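Local atomic coordinates of Oxidored_FMN domain-containing protein ([Pseudomonas] geniculata N1, PDB entry 6L6J), a protein that probably oxidises the amine of 6-hydroxypseudooxynicotine, working with bound FMN and a [4Fe-4S] cluster as redox cofactors. Residues A[29-34]-A[42-47]; A[374-379]-A[656-661]; A[33-38]-A[84-89]; A[164-169]-A[218-223]. All blocks are in the same frame, centred on the assembly; numbering follows the deposited sequence.

Contact 1. Residues A[29-34]-A[42-47]; sequences HATAMG and IAFRKA. With FMN (flavin mononucleotide), chain B.
R45 NH2 is shared by the backbone O of H29, 2.8 Å away, and the carboxylate of E59, with which R45 forms a salt bridge. The bond to H29 O is nearly straight (173° at the hydrogen) and lies in the guanidinium plane. H29 CG lies between the backbone N and the carbonyl carbon (chi1 89°), which brings the imidazole to F44 and R45. NH1 of R45 stays over one face of that ring, 3.7 Å from H29 NE2. The H29 and F44 side chains come from opposite directions and meet rim to rim, planes at 80°, with NE2 of H29 3.6 Å from CE2 of F44. T31 CG2 presses on a face of the F44 ring, 3.6 Å from its centroid, and also covers a face of the guanidinium. H29 CB packs against the flavin, 3.5 Å from FMN C5A, while ND1 donates to A30 O from above its carbonyl plane. With an alanine here the rim of F44 would probably lose its neighbour and A30 O its imidazole donor. A30 N lies 2.6 Å from FMN N5; the R45 bond to the preceding carbonyl thus ties the backbone beside the flavin to helix 38-51, and E59 probably balances the buried guanidinium.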
# COMPACT_ATOMS: atom_id res chain seq x y z
N HIS A 29 -10.41 -2.83 -3.42
CA HIS A 29 -9.37 -2.40 -2.45
C HIS A 29 -9.95 -1.29 -1.57
O HIS A 29 -10.47 -0.27 -2.16
CB HIS A 29 -8.07 -2.03 -3.18
CG HIS A 29 -7.99 -0.60 -3.60
ND1 HIS A 29 -7.84 0.41 -2.68
CD2 HIS A 29 -8.02 -0.02 -4.82
CE1 HIS A 29 -7.79 1.56 -3.31
NE2 HIS A 29 -7.87 1.33 -4.63
N ALA A 30 -9.90 -1.51 -0.25
CA ALA A 30 -10.44 -0.60 0.79
C ALA A 30 -9.73 0.74 0.69
O ALA A 30 -8.53 0.76 0.38
CB ALA A 30 -10.27 -1.18 2.17
N THR A 31 -10.46 1.82 0.97
CA THR A 31 -9.92 3.21 0.99
C THR A 31 -10.00 3.79 2.40
O THR A 31 -9.47 4.92 2.58
CB THR A 31 -10.68 4.07 -0.03
OG1 THR A 31 -12.06 3.73 0.10
CG2 THR A 31 -10.18 3.86 -1.44
N ALA A 32 -10.64 3.08 3.34
CA ALA A 32 -10.89 3.51 4.74
C ALA A 32 -11.66 4.83 4.79
O ALA A 32 -11.44 5.60 5.72
CB ALA A 32 -9.58 3.61 5.48
N MET A 33 -12.46 5.11 3.77
CA MET A 33 -13.58 6.07 3.77
C MET A 33 -14.84 5.22 3.65
O MET A 33 -14.88 4.35 2.71
CB MET A 33 -13.55 7.01 2.56
CG MET A 33 -12.18 7.44 2.14
SD MET A 33 -12.02 7.51 0.34
CE MET A 33 -10.37 8.19 0.22
N GLY A 34 -15.81 5.38 4.53
CA GLY A 34 -17.00 4.51 4.50
C GLY A 34 -18.20 5.26 3.96
O GLY A 34 -18.00 6.14 3.09
N ILE A 42 -16.49 8.77 -3.43
CA ILE A 42 -16.96 9.28 -4.75
C ILE A 42 -15.75 9.86 -5.51
O ILE A 42 -15.44 9.32 -6.56
CB ILE A 42 -18.13 10.28 -4.58
CG1 ILE A 42 -19.45 9.55 -4.34
CG2 ILE A 42 -18.25 11.23 -5.75
CD1 ILE A 42 -20.54 10.42 -3.71
N ALA A 43 -15.10 10.90 -4.99
CA ALA A 43 -13.96 11.60 -5.62
C ALA A 43 -12.81 10.60 -5.89
O ALA A 43 -12.16 10.67 -6.95
CB ALA A 43 -13.50 12.75 -4.73
N PHE A 44 -12.56 9.69 -4.95
CA PHE A 44 -11.51 8.65 -5.10
C PHE A 44 -11.83 7.83 -6.35
O PHE A 44 -11.02 7.82 -7.24
CB PHE A 44 -11.37 7.76 -3.86
CG PHE A 44 -10.20 6.82 -3.97
CD1 PHE A 44 -8.92 7.23 -3.60
CD2 PHE A 44 -10.36 5.54 -4.50
CE1 PHE A 44 -7.83 6.38 -3.74
CE2 PHE A 44 -9.27 4.69 -4.66
CZ PHE A 44 -8.01 5.12 -4.27
N ARG A 45 -12.99 7.17 -6.38
CA ARG A 45 -13.37 6.22 -7.45
C ARG A 45 -13.51 6.98 -8.78
O ARG A 45 -12.97 6.52 -9.79
CB ARG A 45 -14.66 5.49 -7.06
CG ARG A 45 -14.58 4.71 -5.76
CD ARG A 45 -13.52 3.65 -5.81
NE ARG A 45 -13.37 2.98 -4.53
CZ ARG A 45 -12.42 2.11 -4.22
NH1 ARG A 45 -11.52 1.78 -5.12
NH2 ARG A 45 -12.40 1.56 -3.02
N LYS A 46 -14.18 8.13 -8.79
CA LYS A 46 -14.33 8.98 -10.01
C LYS A 46 -12.98 9.08 -10.75
O LYS A 46 -12.95 8.88 -12.00
CB LYS A 46 -14.88 10.37 -9.66
CG LYS A 46 -15.41 11.17 -10.84
CD LYS A 46 -15.93 12.57 -10.46
CE LYS A 46 -15.70 13.64 -11.53
NZ LYS A 46 -15.26 14.93 -10.94
N ALA A 47 -11.90 9.37 -10.03
CA ALA A 47 -10.58 9.65 -10.64
C ALA A 47 -10.12 8.44 -11.48
O ALA A 47 -9.42 8.63 -12.52
CB ALA A 47 -9.58 9.99 -9.56
N1 FMN B . -8.71 -6.96 -1.56
C2 FMN B . -10.01 -7.27 -1.26
O2 FMN B . -10.46 -8.33 -1.73
N3 FMN B . -10.84 -6.51 -0.55
C4 FMN B . -10.43 -5.34 -0.04
O4 FMN B . -11.20 -4.64 0.62
C4A FMN B . -9.03 -4.91 -0.27
N5 FMN B . -8.55 -3.74 0.21
C5A FMN B . -7.29 -3.36 -0.09
C6 FMN B . -6.82 -2.13 0.34
C7 FMN B . -5.53 -1.74 0.01
C7M FMN B . -5.03 -0.46 0.53
C8 FMN B . -4.68 -2.60 -0.83
C8M FMN B . -3.27 -2.22 -1.17
C9 FMN B . -5.13 -3.82 -1.27
C9A FMN B . -6.41 -4.24 -0.95
N10 FMN B . -6.90 -5.46 -1.43
C10 FMN B . -8.19 -5.81 -1.10
C1' FMN B . -6.09 -6.38 -2.28
C2' FMN B . -6.10 -5.92 -3.73
O2' FMN B . -7.43 -6.09 -4.20
C3' FMN B . -5.18 -6.71 -4.60
O3' FMN B . -5.64 -8.06 -4.66
C4' FMN B . -3.72 -6.70 -4.15
O4' FMN B . -3.33 -5.36 -3.76
C5' FMN B . -2.80 -7.25 -5.23
O5' FMN B . -2.90 -6.42 -6.37
P FMN B . -1.85 -5.21 -6.61
O1P FMN B . -0.50 -5.86 -6.78
O2P FMN B . -2.39 -4.56 -7.85
O3P FMN B . -1.95 -4.34 -5.37

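Contact 2. Residues A[374-379]-A[656-661]; sequences SGWHPE and ATYDGR
R661 lays the aliphatic part of its side chain across the indole of W376, and the two side chains slide past each other in opposite directions. Its CB starts at the indole rim, 4.1 Å from W376 CZ3. CG, anti to the backbone N (chi1 -173°), is thereby carried over the six-membered ring, 3.8 Å from its centroid and 11° off the normal, a CH-pi contact. Beyond it the chain bends at chi2 and chi3, so that CD and NE lead off past the indole toward the backbone of the other segment. At the tip, NH2 stops 3.8 Å from P378 O and 3.9 Å from H377 O, too far for a hydrogen bond to either, whereas NH1 is held by a salt bridge to E402. S374 CB covers the opposite face of the indole, over its five-membered ring, and S374 OG is itself bonded to E370. One turn before R661, Y658 brings its ring to the far end of W376: CE2 of Y658 is 3.4 Å from W376 CZ3, with the planes inclined at 45°. W376 CH2 sits over a face of the tyrosine ring. The connection that holds 374-379 leaves helix 349-355 and leads into strand 390-394 of the five-stranded parallel sheet. Through W376 it lies along helix 653-666, which touches the bound ADP at A656 and reaches T406 of helix 398-410 through R661.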
# COMPACT_ATOMS: atom_id res chain seq x y z
N SER A 374 -8.77 17.77 -0.04
CA SER A 374 -7.82 18.85 -0.40
C SER A 374 -8.14 19.45 -1.78
O SER A 374 -7.55 20.50 -2.09
CB SER A 374 -6.41 18.33 -0.32
OG SER A 374 -6.08 17.96 1.01
N GLY A 375 -9.02 18.82 -2.58
CA GLY A 375 -9.24 19.15 -4.01
C GLY A 375 -8.04 18.85 -4.92
O GLY A 375 -7.90 19.55 -5.94
N TRP A 376 -7.22 17.84 -4.61
CA TRP A 376 -6.02 17.44 -5.39
C TRP A 376 -6.40 16.42 -6.46
O TRP A 376 -6.99 15.37 -6.11
CB TRP A 376 -4.92 16.87 -4.50
CG TRP A 376 -4.30 17.88 -3.59
CD1 TRP A 376 -4.54 19.22 -3.57
CD2 TRP A 376 -3.32 17.63 -2.57
NE1 TRP A 376 -3.78 19.82 -2.60
CE2 TRP A 376 -3.03 18.88 -1.97
CE3 TRP A 376 -2.67 16.49 -2.10
CZ2 TRP A 376 -2.09 19.01 -0.94
CZ3 TRP A 376 -1.77 16.62 -1.07
CH2 TRP A 376 -1.47 17.86 -0.51
N HIS A 377 -6.03 16.70 -7.71
CA HIS A 377 -6.23 15.79 -8.86
C HIS A 377 -4.91 15.07 -9.15
O HIS A 377 -3.83 15.58 -8.91
CB HIS A 377 -6.85 16.56 -10.04
CG HIS A 377 -8.16 17.18 -9.68
ND1 HIS A 377 -9.20 16.44 -9.08
CD2 HIS A 377 -8.62 18.45 -9.79
CE1 HIS A 377 -10.23 17.24 -8.87
NE2 HIS A 377 -9.90 18.47 -9.30
N PRO A 378 -4.99 13.82 -9.65
CA PRO A 378 -3.80 13.09 -10.10
C PRO A 378 -2.94 13.75 -11.18
O PRO A 378 -1.75 13.61 -11.08
CB PRO A 378 -4.34 11.75 -10.63
CG PRO A 378 -5.85 11.91 -10.70
CD PRO A 378 -6.21 13.00 -9.71
N GLU A 379 -3.54 14.37 -12.19
CA GLU A 379 -2.81 14.99 -13.34
C GLU A 379 -3.02 16.51 -13.37
O GLU A 379 -2.01 17.22 -13.52
CB GLU A 379 -3.25 14.39 -14.66
CG GLU A 379 -3.11 12.87 -14.70
CD GLU A 379 -1.70 12.31 -14.53
OE1 GLU A 379 -0.71 13.04 -14.74
OE2 GLU A 379 -1.60 11.14 -14.20
N ALA A 656 7.21 13.32 2.60
CA ALA A 656 8.06 14.22 1.78
C ALA A 656 7.28 14.58 0.51
O ALA A 656 7.33 15.78 0.12
CB ALA A 656 9.39 13.58 1.46
N THR A 657 6.58 13.60 -0.08
CA THR A 657 5.79 13.81 -1.32
C THR A 657 4.54 14.64 -0.99
O THR A 657 4.25 15.58 -1.75
CB THR A 657 5.51 12.49 -2.04
OG1 THR A 657 4.71 11.64 -1.22
CG2 THR A 657 6.78 11.78 -2.45
N TYR A 658 3.86 14.34 0.11
CA TYR A 658 2.71 15.13 0.61
C TYR A 658 3.14 16.59 0.80
O TYR A 658 2.47 17.46 0.25
CB TYR A 658 2.09 14.56 1.89
CG TYR A 658 0.84 15.30 2.29
CD1 TYR A 658 0.91 16.45 3.07
CD2 TYR A 658 -0.41 14.89 1.84
CE1 TYR A 658 -0.23 17.15 3.44
CE2 TYR A 658 -1.55 15.59 2.19
CZ TYR A 658 -1.46 16.73 2.98
OH TYR A 658 -2.58 17.41 3.35
N ASP A 659 4.19 16.86 1.57
CA ASP A 659 4.64 18.26 1.79
C ASP A 659 4.89 18.92 0.43
O ASP A 659 4.41 20.06 0.23
CB ASP A 659 5.91 18.34 2.65
CG ASP A 659 5.68 18.20 4.14
OD1 ASP A 659 4.52 18.06 4.56
OD2 ASP A 659 6.69 18.23 4.88
N GLY A 660 5.60 18.23 -0.46
CA GLY A 660 5.98 18.74 -1.80
C GLY A 660 4.77 19.21 -2.58
O GLY A 660 4.80 20.33 -3.10
N ARG A 661 3.74 18.36 -2.67
CA ARG A 661 2.47 18.63 -3.38
C ARG A 661 1.78 19.83 -2.73
O ARG A 661 1.37 20.74 -3.48
CB ARG A 661 1.54 17.41 -3.36
CG ARG A 661 0.29 17.58 -4.21
CD ARG A 661 0.58 17.65 -5.71
NE ARG A 661 -0.10 16.57 -6.41
CZ ARG A 661 0.49 15.61 -7.13
NH1 ARG A 661 1.81 15.58 -7.25
NH2 ARG A 661 -0.25 14.67 -7.72

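Contact 3. Residues A[33-38]-A[84-89]; sequences MGMTAL and EPLARV
L38 and M35 lean on P85 and L86 where two neighbouring outer helices of the eight-stranded beta/alpha barrel begin. The residues 33-38 close the loop after strand 24-26 and pass into helix 38-51, with A37 at its N-cap position, and 84-89 lies on helix 83-94. Most of the contact is apolar. M35, bent at chi2 and chi3, carries its methyl group to helix 83-94, crossing L86 at about a right angle: CE lies 3.5 Å from L86 CD2 and 3.8 Å from P85 CB. L38 splits its two methyls between different partners. CD2 approaches P85 CB at 4.1 Å, and CD1 meets V89 CG2 at 4.3 Å one turn further along. A serine in place of L38 would probably leave P85 and V89 without this apolar filling between the helices and open a gap there. L86 and V89 also touch L58 of strand 55-62, which carries the packing down to the barrel wall. The charged partner is R88. It crosses L38 at about a right angle, its NH2 3.8 Å from L38 CD2, and the same NH2 forms a salt bridge with E39. No hydrogen bond joins the two segments. The closest approach of L38 is to backbone rather than side chain, with CD1 3.4 Å from P85 O.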
# COMPACT_ATOMS: atom_id res chain seq x y z
N MET A 33 -12.46 5.11 3.77
CA MET A 33 -13.58 6.07 3.77
C MET A 33 -14.84 5.22 3.65
O MET A 33 -14.88 4.35 2.71
CB MET A 33 -13.55 7.01 2.56
CG MET A 33 -12.18 7.44 2.14
SD MET A 33 -12.02 7.51 0.34
CE MET A 33 -10.37 8.19 0.22
N GLY A 34 -15.81 5.38 4.53
CA GLY A 34 -17.00 4.51 4.50
C GLY A 34 -18.20 5.26 3.96
O GLY A 34 -18.00 6.14 3.09
N MET A 35 -19.37 4.96 4.51
CA MET A 35 -20.61 5.75 4.31
C MET A 35 -20.46 7.07 5.07
O MET A 35 -21.15 8.05 4.73
CB MET A 35 -21.83 4.99 4.84
CG MET A 35 -21.88 3.57 4.33
SD MET A 35 -21.47 3.46 2.55
CE MET A 35 -23.12 3.60 1.85
N THR A 36 -19.55 7.08 6.03
CA THR A 36 -19.27 8.22 6.92
C THR A 36 -18.51 9.29 6.12
O THR A 36 -18.56 10.46 6.52
CB THR A 36 -18.63 7.67 8.20
OG1 THR A 36 -18.03 6.40 7.91
CG2 THR A 36 -19.65 7.41 9.29
N ALA A 37 -17.88 8.93 4.99
CA ALA A 37 -17.08 9.85 4.14
C ALA A 37 -17.35 9.52 2.67
O ALA A 37 -16.41 9.17 1.91
CB ALA A 37 -15.61 9.74 4.50
N LEU A 38 -18.61 9.67 2.27
CA LEU A 38 -19.14 9.35 0.92
C LEU A 38 -18.37 10.15 -0.15
O LEU A 38 -18.05 9.59 -1.20
CB LEU A 38 -20.64 9.68 0.91
CG LEU A 38 -21.47 9.12 -0.24
CD1 LEU A 38 -21.39 7.61 -0.29
CD2 LEU A 38 -22.92 9.59 -0.13
N GLU A 84 -29.12 4.62 -2.06
CA GLU A 84 -29.01 5.95 -2.71
C GLU A 84 -27.58 6.47 -2.52
O GLU A 84 -26.95 6.90 -3.48
CB GLU A 84 -30.09 6.91 -2.21
CG GLU A 84 -30.52 7.94 -3.24
CD GLU A 84 -29.50 9.05 -3.55
OE1 GLU A 84 -28.80 8.96 -4.63
OE2 GLU A 84 -29.42 10.04 -2.73
N PRO A 85 -27.02 6.46 -1.29
CA PRO A 85 -25.61 6.80 -1.09
C PRO A 85 -24.63 6.10 -2.05
O PRO A 85 -23.74 6.78 -2.58
CB PRO A 85 -25.35 6.34 0.36
CG PRO A 85 -26.68 6.52 1.04
CD PRO A 85 -27.71 6.18 -0.02
N LEU A 86 -24.79 4.79 -2.27
CA LEU A 86 -23.87 4.02 -3.15
C LEU A 86 -24.17 4.28 -4.63
O LEU A 86 -23.23 4.14 -5.44
CB LEU A 86 -23.95 2.53 -2.83
CG LEU A 86 -23.35 2.09 -1.49
CD1 LEU A 86 -23.42 0.59 -1.35
CD2 LEU A 86 -21.92 2.57 -1.32
N ALA A 87 -25.41 4.64 -4.97
CA ALA A 87 -25.86 5.00 -6.34
C ALA A 87 -25.04 6.19 -6.85
O ALA A 87 -24.76 6.25 -8.05
CB ALA A 87 -27.32 5.32 -6.34
N ARG A 88 -24.65 7.09 -5.96
CA ARG A 88 -23.79 8.25 -6.30
C ARG A 88 -22.42 7.74 -6.76
O ARG A 88 -21.87 8.33 -7.70
CB ARG A 88 -23.67 9.18 -5.10
CG ARG A 88 -25.01 9.59 -4.51
CD ARG A 88 -25.18 11.08 -4.39
NE ARG A 88 -24.63 11.63 -3.17
CZ ARG A 88 -23.65 12.52 -3.10
NH1 ARG A 88 -23.06 12.96 -4.19
NH2 ARG A 88 -23.25 12.97 -1.92
N VAL A 89 -21.90 6.69 -6.10
CA VAL A 89 -20.56 6.09 -6.38
C VAL A 89 -20.63 5.51 -7.80
O VAL A 89 -19.77 5.87 -8.63
CB VAL A 89 -20.18 5.01 -5.36
CG1 VAL A 89 -18.76 4.51 -5.61
CG2 VAL A 89 -20.35 5.47 -3.92

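Contact 4. Residues A[164-169]-A[218-223]; sequences FDIVYV and TCAVAV
A222 CB sits over the centre of the Y168 ring, 3.6 Å from the centroid and 8° off its normal, a CH-pi contact between paired strand residues. I166 CG2 meets the same methyl at 3.8 Å. In register, I166 pairs with A220 and Y168 with A222 on the same face of the sheet, and the small A222 side chain lets the Y168 ring lie over it. On the other face V167 pairs with V221 and V169 with V223, and V167 CG2 comes to 4.2 Å from C219 CB. Between the two apolar layers runs the parallel ladder: A220 N bonds to D165 O, V167 N to A220 O at 3.0 Å, A222 N to V167 O, and V169 N to A222 O at 2.8 Å. CA-H...O contacts fill in beside them, such as V221 CA to V167 O at 3.3 Å. At the start of its strand, D165 forms a salt bridge with K94 through OD1 and accepts from A100 N at OD2. Inside the barrel, Y168 OH is bonded to Y25 and D257, and the tyrosine lies next to the FMN site, its side chain about 4 Å from those of P28 and R224 at the nearest atoms. These are the fourth and fifth strands of the beta/alpha barrel, crossing at -34° and joined through helix 197-215 in a beta-alpha-beta crossover. Strand 99-105 continues the sheet beyond I166 and Y168, V167 packs on helix 142-162, and V169, V221 and V223 on helix 197-215.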
# COMPACT_ATOMS: atom_id res chain seq x y z
N PHE A 164 -24.96 -1.14 -9.78
CA PHE A 164 -23.70 -1.92 -9.93
C PHE A 164 -23.88 -2.90 -11.10
O PHE A 164 -24.96 -3.54 -11.27
CB PHE A 164 -23.33 -2.61 -8.61
CG PHE A 164 -22.85 -1.70 -7.50
CD1 PHE A 164 -21.58 -1.12 -7.53
CD2 PHE A 164 -23.67 -1.40 -6.41
CE1 PHE A 164 -21.16 -0.28 -6.52
CE2 PHE A 164 -23.23 -0.55 -5.40
CZ PHE A 164 -21.98 -0.00 -5.45
N ASP A 165 -22.84 -3.03 -11.92
CA ASP A 165 -22.81 -3.90 -13.12
C ASP A 165 -22.31 -5.29 -12.75
O ASP A 165 -22.71 -6.27 -13.44
CB ASP A 165 -21.90 -3.29 -14.20
CG ASP A 165 -22.35 -1.89 -14.58
OD1 ASP A 165 -23.45 -1.76 -15.18
OD2 ASP A 165 -21.61 -0.94 -14.24
N ILE A 166 -21.44 -5.36 -11.73
CA ILE A 166 -20.70 -6.58 -11.30
C ILE A 166 -20.89 -6.71 -9.79
O ILE A 166 -20.45 -5.80 -9.04
CB ILE A 166 -19.21 -6.51 -11.67
CG1 ILE A 166 -18.99 -6.15 -13.15
CG2 ILE A 166 -18.51 -7.81 -11.31
CD1 ILE A 166 -17.58 -5.70 -13.49
N VAL A 167 -21.51 -7.81 -9.36
CA VAL A 167 -21.83 -8.11 -7.93
C VAL A 167 -21.01 -9.33 -7.54
O VAL A 167 -21.12 -10.33 -8.26
CB VAL A 167 -23.35 -8.31 -7.77
CG1 VAL A 167 -23.75 -8.75 -6.37
CG2 VAL A 167 -24.11 -7.06 -8.16
N TYR A 168 -20.21 -9.24 -6.46
CA TYR A 168 -19.19 -10.27 -6.08
C TYR A 168 -19.77 -11.29 -5.08
O TYR A 168 -20.76 -10.98 -4.35
CB TYR A 168 -17.90 -9.66 -5.51
CG TYR A 168 -16.84 -9.32 -6.52
CD1 TYR A 168 -16.87 -8.15 -7.26
CD2 TYR A 168 -15.74 -10.15 -6.69
CE1 TYR A 168 -15.86 -7.81 -8.16
CE2 TYR A 168 -14.72 -9.82 -7.57
CZ TYR A 168 -14.78 -8.66 -8.32
OH TYR A 168 -13.79 -8.37 -9.22
N VAL A 169 -19.18 -12.48 -5.08
CA VAL A 169 -19.27 -13.48 -3.98
C VAL A 169 -17.84 -13.64 -3.45
O VAL A 169 -16.96 -14.01 -4.23
CB VAL A 169 -19.87 -14.81 -4.47
CG1 VAL A 169 -19.41 -16.00 -3.65
CG2 VAL A 169 -21.39 -14.76 -4.49
N THR A 218 -29.09 -9.16 -15.55
CA THR A 218 -28.54 -7.82 -15.93
C THR A 218 -27.19 -7.51 -15.25
O THR A 218 -26.46 -6.64 -15.77
CB THR A 218 -29.55 -6.72 -15.58
OG1 THR A 218 -29.87 -6.83 -14.19
CG2 THR A 218 -30.80 -6.80 -16.42
N CYS A 219 -26.88 -8.11 -14.10
CA CYS A 219 -25.56 -7.98 -13.42
C CYS A 219 -24.72 -9.24 -13.65
O CYS A 219 -25.27 -10.35 -13.53
CB CYS A 219 -25.71 -7.77 -11.93
SG CYS A 219 -26.76 -6.35 -11.53
N ALA A 220 -23.45 -9.07 -13.99
CA ALA A 220 -22.45 -10.16 -13.93
C ALA A 220 -22.24 -10.55 -12.45
O ALA A 220 -22.28 -9.66 -11.58
CB ALA A 220 -21.16 -9.72 -14.57
N VAL A 221 -22.08 -11.84 -12.16
CA VAL A 221 -21.78 -12.34 -10.79
C VAL A 221 -20.33 -12.81 -10.75
O VAL A 221 -20.02 -13.80 -11.43
CB VAL A 221 -22.72 -13.48 -10.41
CG1 VAL A 221 -22.50 -13.92 -8.98
CG2 VAL A 221 -24.16 -13.07 -10.68
N ALA A 222 -19.47 -12.07 -10.04
CA ALA A 222 -18.02 -12.36 -9.95
C ALA A 222 -17.73 -13.23 -8.71
O ALA A 222 -18.45 -13.13 -7.74
CB ALA A 222 -17.23 -11.07 -9.92
N VAL A 223 -16.71 -14.07 -8.76
CA VAL A 223 -16.17 -14.70 -7.53
C VAL A 223 -14.75 -14.17 -7.35
O VAL A 223 -13.94 -14.36 -8.29
CB VAL A 223 -16.19 -16.24 -7.57
CG1 VAL A 223 -15.77 -16.84 -6.25
CG2 VAL A 223 -17.57 -16.75 -7.94

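Overall arrangement
From the N terminus, the chain leaves strand 24-26, forms the loop at the FMN and enters helix 38-51. Contact 1 closes this short loop onto its own helix. Contact 3 shares M33 and G34 with it and overlaps it along the chain, reaching on to helix 83-94, and the two touch where I42 meets R88. Contact 4, later in series, pairs barrel strands 166-171 and 220-229, and F164 touches L86 of contact 3. All three lie in the flavin-binding barrel. Contact 2 opens after them and makes the longest closure, bringing the connection past the iron-sulfur cysteines to helix 653-666 in the ADP-binding part; its centre is about 16 Å from that of contact 1.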